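Long-range contacts in tautomerase (Bordetella trematum, PDB 6VVR), which belongs to the tautomerase (MIF) superfamily, with two beta-alpha-beta units in each chain and three chains in its assembly: residues A[67-72]-A[102-107]; A[78-83]-A[98-103]. One frame throughout, in Å; residues are numbered along the deposited sequence.

Contact 1: A[67-72]-A[102-107]; sequences LIAGRT and LRDIPK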
loop_
_atom_site.group_PDB
_atom_site.type_symbol
_atom_site.label_atom_id
_atom_site.label_comp_id
_atom_site.label_asym_id
_atom_site.label_seq_id
_atom_site.Cartn_x
_atom_site.Cartn_y
_atom_site.Cartn_z
ATOM N N LEU A 67 -10.324 -3.144 3.315
ATOM C CA LEU A 67 -11.465 -3.595 4.095
ATOM C C LEU A 67 -12.214 -4.700 3.364
ATOM O O LEU A 67 -12.175 -4.811 2.138
ATOM C CB LEU A 67 -12.422 -2.441 4.430
ATOM C CG LEU A 67 -13.433 -1.997 3.372
ATOM C CD1 LEU A 67 -14.450 -1.045 3.982
ATOM C CD2 LEU A 67 -12.711 -1.347 2.198
ATOM N N ILE A 68 -12.892 -5.530 4.155
ATOM C CA ILE A 68 -13.656 -6.631 3.596
ATOM C C ILE A 68 -14.747 -6.096 2.679
ATOM O O ILE A 68 -15.480 -5.162 3.027
ATOM C CB ILE A 68 -14.232 -7.492 4.726
ATOM C CG1 ILE A 68 -13.092 -8.167 5.486
ATOM C CG2 ILE A 68 -15.176 -8.542 4.158
ATOM C CD1 ILE A 68 -13.513 -8.705 6.855
ATOM N N ALA A 69 -14.856 -6.698 1.498
ATOM C CA ALA A 69 -15.856 -6.305 0.520
ATOM C C ALA A 69 -17.262 -6.529 1.067
ATOM O O ALA A 69 -17.477 -7.289 2.017
ATOM C CB ALA A 69 -15.678 -7.102 -0.773
ATOM N N GLY A 70 -18.226 -5.851 0.454
ATOM C CA GLY A 70 -19.625 -6.018 0.798
ATOM C C GLY A 70 -20.294 -4.803 1.406
ATOM O O GLY A 70 -21.518 -4.821 1.585
ATOM N N ARG A 71 -19.550 -3.761 1.754
ATOM C CA ARG A 71 -20.194 -2.574 2.296
ATOM C C ARG A 71 -20.948 -1.865 1.181
ATOM O O ARG A 71 -20.494 -1.822 0.035
ATOM C CB ARG A 71 -19.163 -1.638 2.935
ATOM C CG ARG A 71 -18.960 -1.859 4.439
ATOM C CD ARG A 71 -17.950 -2.967 4.715
ATOM N NE ARG A 71 -17.644 -3.096 6.143
ATOM C CZ ARG A 71 -16.545 -3.678 6.621
ATOM N NH1 ARG A 71 -15.644 -4.175 5.785
ATOM N NH2 ARG A 71 -16.328 -3.749 7.934
ATOM N N THR A 72 -22.124 -1.336 1.510
ATOM C CA THR A 72 -22.889 -0.585 0.525
ATOM C C THR A 72 -22.110 0.646 0.064
ATOM O O THR A 72 -21.204 1.131 0.742
ATOM C CB THR A 72 -24.218 -0.132 1.112
ATOM O OG1 THR A 72 -23.974 0.724 2.236
ATOM C CG2 THR A 72 -25.033 -1.329 1.552
ATOM N N LEU A 102 -10.271 3.401 -0.648
ATOM C CA LEU A 102 -10.789 2.145 -0.124
ATOM C C LEU A 102 -10.453 1.039 -1.111
ATOM O O LEU A 102 -10.689 1.185 -2.317
ATOM C CB LEU A 102 -12.304 2.197 0.092
ATOM C CG LEU A 102 -12.892 3.380 0.867
ATOM C CD1 LEU A 102 -14.400 3.203 1.013
ATOM C CD2 LEU A 102 -12.228 3.554 2.243
ATOM N N ARG A 103 -9.896 -0.052 -0.605
ATOM C CA ARG A 103 -9.646 -1.240 -1.414
ATOM C C ARG A 103 -10.548 -2.348 -0.888
ATOM O O ARG A 103 -10.342 -2.844 0.224
ATOM C CB ARG A 103 -8.172 -1.637 -1.367
ATOM C CG ARG A 103 -7.236 -0.461 -1.626
ATOM C CD ARG A 103 -5.906 -0.920 -2.190
ATOM N NE ARG A 103 -4.938 0.171 -2.190
ATOM C CZ ARG A 103 -4.194 0.510 -1.140
ATOM N NH1 ARG A 103 -3.328 1.508 -1.247
ATOM N NH2 ARG A 103 -4.299 -0.165 0.005
ATOM N N ASP A 104 -11.570 -2.697 -1.671
ATOM C CA ASP A 104 -12.482 -3.784 -1.322
ATOM C C ASP A 104 -11.738 -5.106 -1.443
ATOM O O ASP A 104 -11.291 -5.467 -2.536
ATOM C CB ASP A 104 -13.699 -3.776 -2.244
ATOM C CG ASP A 104 -14.935 -3.152 -1.604
ATOM O OD1 ASP A 104 -14.890 -2.757 -0.425
ATOM O OD2 ASP A 104 -15.972 -3.074 -2.302
ATOM N N ILE A 105 -11.618 -5.826 -0.336
ATOM C CA ILE A 105 -10.906 -7.102 -0.277
ATOM C C ILE A 105 -11.944 -8.205 -0.085
ATOM O O ILE A 105 -12.608 -8.246 0.962
ATOM C CB ILE A 105 -9.872 -7.111 0.856
ATOM C CG1 ILE A 105 -8.916 -5.902 0.759
ATOM C CG2 ILE A 105 -9.091 -8.432 0.869
ATOM C CD1 ILE A 105 -8.093 -5.835 -0.543
ATOM N N PRO A 106 -12.116 -9.123 -1.039
ATOM C CA PRO A 106 -13.035 -10.252 -0.821
ATOM C C PRO A 106 -12.664 -11.042 0.426
ATOM O O PRO A 106 -11.497 -11.116 0.810
ATOM C CB PRO A 106 -12.863 -11.098 -2.089
ATOM C CG PRO A 106 -12.480 -10.096 -3.141
ATOM C CD PRO A 106 -11.599 -9.094 -2.423
ATOM N N LYS A 107 -13.681 -11.650 1.049
ATOM C CA LYS A 107 -13.469 -12.353 2.313
ATOM C C LYS A 107 -12.451 -13.479 2.188
ATOM O O LYS A 107 -11.774 -13.810 3.171
ATOM C CB LYS A 107 -14.795 -12.907 2.830
ATOM C CG LYS A 107 -15.783 -11.833 3.231
ATOM C CD LYS A 107 -17.003 -12.425 3.917
ATOM C CE LYS A 107 -17.953 -11.328 4.341
ATOM N NZ LYS A 107 -19.237 -11.887 4.833
HETATM O O HOH W 1 -16.656 -3.041 1.531
HETATM O O HOH W 2 -18.289 -3.765 -0.962
#
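With CG of Leu67 between the backbone N and the carbonyl carbon (chi1 81°), the side chain leans across the neighbouring strand: CD2 lies 3.4 Å from Arg103 O and also touches OD1 of Asp104 and CB of Leu102. In Ile68 the first torsion sends CG1 beside the backbone N and CG2 opposite that N; CG2 meets CG of Lys107 at 3.5 Å, a tight pair, with the two side chains crossing at about a right angle. The extended Lys107 chain continues past CG2, and its NZ bonds to Arg123 O. The backbones run parallel, as expected for the neighbouring strands 61-68 and 98-105 of a beta-alpha-beta unit. Leu67 N donates to Arg103 O almost straight (173° at the hydrogen), and Ile105 N returns a bond of 2.7 Å to Leu67 O. Past the end of strand 61-68, Ala69 N still reaches Ile105 O at 2.8 Å, although it comes from well above the carbonyl plane. CB of Ala69 packs on the same carbonyl. The turn is tied to Asp104 by a water that lies 2.7 Å from Asp104 OD1 and 2.8 Å from Ile68 O, and that accepts from Arg71 N. Arg71 NH1 donates to a lone pair of Ile68 O in the carbonyl plane (2.9 Å), while Asp104 OD2 forms a salt bridge with Lys76.

Contact 2: A[78-83]-A[98-103]; sequences ALILAL and VRVVLR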
loop_
_atom_site.group_PDB
_atom_site.type_symbol
_atom_site.label_atom_id
_atom_site.label_comp_id
_atom_site.label_asym_id
_atom_site.label_seq_id
_atom_site.Cartn_x
_atom_site.Cartn_y
_atom_site.Cartn_z
ATOM N N ALA A 78 -19.923 7.153 3.626
ATOM C CA ALA A 78 -19.817 7.617 5.006
ATOM C C ALA A 78 -18.404 7.437 5.541
ATOM O O ALA A 78 -17.896 8.290 6.280
ATOM C CB ALA A 78 -20.814 6.865 5.886
ATOM N N LEU A 79 -17.754 6.326 5.178
ATOM C CA LEU A 79 -16.414 6.041 5.688
ATOM C C LEU A 79 -15.385 7.016 5.119
ATOM O O LEU A 79 -14.553 7.545 5.860
ATOM C CB LEU A 79 -16.035 4.586 5.373
ATOM C CG LEU A 79 -14.637 4.077 5.741
ATOM C CD1 LEU A 79 -14.377 4.127 7.244
ATOM C CD2 LEU A 79 -14.459 2.650 5.216
ATOM N N ILE A 80 -15.420 7.258 3.802
ATOM C CA ILE A 80 -14.501 8.214 3.181
ATOM C C ILE A 80 -14.679 9.590 3.798
ATOM O O ILE A 80 -13.706 10.279 4.127
ATOM C CB ILE A 80 -14.724 8.266 1.654
ATOM C CG1 ILE A 80 -14.290 6.952 1.001
ATOM C CG2 ILE A 80 -13.998 9.464 1.043
ATOM C CD1 ILE A 80 -14.728 6.816 -0.443
ATOM N N LEU A 81 -15.933 10.004 3.968
ATOM C CA LEU A 81 -16.216 11.319 4.529
ATOM C C LEU A 81 -15.721 11.419 5.964
ATOM O O LEU A 81 -15.078 12.409 6.332
ATOM C CB LEU A 81 -17.718 11.599 4.457
ATOM C CG LEU A 81 -18.254 12.979 4.846
ATOM C CD1 LEU A 81 -17.658 14.066 3.964
ATOM C CD2 LEU A 81 -19.775 12.987 4.730
ATOM N N ALA A 82 -16.001 10.398 6.780
ATOM C CA ALA A 82 -15.620 10.442 8.188
ATOM C C ALA A 82 -14.107 10.397 8.356
ATOM O O ALA A 82 -13.555 11.059 9.242
ATOM C CB ALA A 82 -16.280 9.290 8.952
ATOM N N LEU A 83 -13.418 9.604 7.531
ATOM C CA LEU A 83 -11.961 9.572 7.608
ATOM C C LEU A 83 -11.353 10.893 7.149
ATOM O O LEU A 83 -10.436 11.415 7.793
ATOM C CB LEU A 83 -11.418 8.407 6.780
ATOM C CG LEU A 83 -11.724 7.021 7.358
ATOM C CD1 LEU A 83 -11.341 5.941 6.364
ATOM C CD2 LEU A 83 -11.002 6.818 8.690
ATOM N N VAL A 98 -6.543 16.244 1.612
ATOM C CA VAL A 98 -6.608 14.884 2.132
ATOM C C VAL A 98 -7.226 13.999 1.063
ATOM O O VAL A 98 -8.122 14.438 0.338
ATOM C CB VAL A 98 -7.440 14.843 3.428
ATOM C CG1 VAL A 98 -7.475 13.437 4.009
ATOM C CG2 VAL A 98 -6.875 15.826 4.441
ATOM N N ARG A 99 -6.746 12.760 0.958
ATOM C CA ARG A 99 -7.351 11.756 0.095
ATOM C C ARG A 99 -7.545 10.467 0.884
ATOM O O ARG A 99 -6.723 10.125 1.739
ATOM C CB ARG A 99 -6.492 11.483 -1.145
ATOM C CG ARG A 99 -6.470 12.617 -2.166
ATOM C CD ARG A 99 -7.868 12.954 -2.698
ATOM N NE ARG A 99 -7.816 14.030 -3.697
ATOM C CZ ARG A 99 -7.824 15.330 -3.405
ATOM N NH1 ARG A 99 -7.773 16.232 -4.381
ATOM N NH2 ARG A 99 -7.882 15.734 -2.141
ATOM N N VAL A 100 -8.635 9.757 0.587
ATOM C CA VAL A 100 -8.942 8.454 1.176
ATOM C C VAL A 100 -9.168 7.472 0.038
ATOM O O VAL A 100 -9.908 7.779 -0.900
ATOM C CB VAL A 100 -10.198 8.500 2.067
ATOM C CG1 VAL A 100 -10.465 7.107 2.670
ATOM C CG2 VAL A 100 -10.070 9.549 3.140
ATOM N N VAL A 101 -8.549 6.295 0.124
ATOM C CA VAL A 101 -8.698 5.237 -0.870
ATOM C C VAL A 101 -9.180 3.981 -0.158
ATOM O O VAL A 101 -8.569 3.552 0.827
ATOM C CB VAL A 101 -7.376 4.946 -1.598
ATOM C CG1 VAL A 101 -7.572 3.826 -2.623
ATOM C CG2 VAL A 101 -6.833 6.215 -2.229
ATOM N N LEU A 102 -10.271 3.401 -0.648
ATOM C CA LEU A 102 -10.789 2.145 -0.124
ATOM C C LEU A 102 -10.453 1.039 -1.111
ATOM O O LEU A 102 -10.689 1.185 -2.317
ATOM C CB LEU A 102 -12.304 2.197 0.092
ATOM C CG LEU A 102 -12.892 3.380 0.867
ATOM C CD1 LEU A 102 -14.400 3.203 1.013
ATOM C CD2 LEU A 102 -12.228 3.554 2.243
ATOM N N ARG A 103 -9.896 -0.052 -0.605
ATOM C CA ARG A 103 -9.646 -1.240 -1.414
ATOM C C ARG A 103 -10.548 -2.348 -0.888
ATOM O O ARG A 103 -10.342 -2.844 0.224
ATOM C CB ARG A 103 -8.172 -1.637 -1.367
ATOM C CG ARG A 103 -7.236 -0.461 -1.626
ATOM C CD ARG A 103 -5.906 -0.920 -2.190
ATOM N NE ARG A 103 -4.938 0.171 -2.190
ATOM C CZ ARG A 103 -4.194 0.510 -1.140
ATOM N NH1 ARG A 103 -3.328 1.508 -1.247
ATOM N NH2 ARG A 103 -4.299 -0.165 0.005
#
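Val98 O takes a hydrogen bond from Arg99 NH2 (2.8 Å) and a weak one from Asn84 ND2; the arginine nitrogen comes from above the carbonyl plane, while the oxygen lies in the guanidinium plane. Asn84 belongs to helix 73-91, the connecting helix of the beta-alpha-beta unit, which lies over strand 98-105 and runs roughly antiparallel to it, the short segments meeting at 148° with axes 8.5 Å apart. The side chains that meet between them are all apolar and buried. Val100 sits closest to the helix backbone: its CG2 lies 3.8 Å from Ile80 O and against CB of Leu83, while its CG1 faces Leu83 CD1 at 4.0 Å, the two side chains crossing at about a right angle. Both branches of the valine are therefore used, and CB of Val100 also meets CG2 of Ile80. The other arm of Ile80 serves Leu102. With CG1 beside the backbone N (chi1 -68°), CG1 and CD1 rest against CG and CD1 of Leu102, the two side chains crossing at a slant. Gly115 of the second subunit packs on Ile80. Leu79 has CG opposite its backbone N (chi1 176°), which carries CD2 down to the strand, where it touches CD2 of Leu102 at 3.8 Å.

Contacts 1 and 2 lie on one beta-alpha-beta unit: contact 1 pairs the ends of its two parallel strands, and contact 2 lays the intervening helix on the second of them. Their centres are 13 Å apart. Leu102 and Arg103 belong to both, Leu102 touching Leu67 through its CB and the helix through CG and both methyl groups, and the two contacts touch directly where Leu67 CD1 meets Leu79 CD2 at 3.9 Å. Strand 98-105 is outermost in its own chain's sheet, yet backbone hydrogen bonds from Val100 and Leu102 join it to the second subunit. Arg103 forms salt bridges with Asp66 of its own chain and Asp66 of the second subunit.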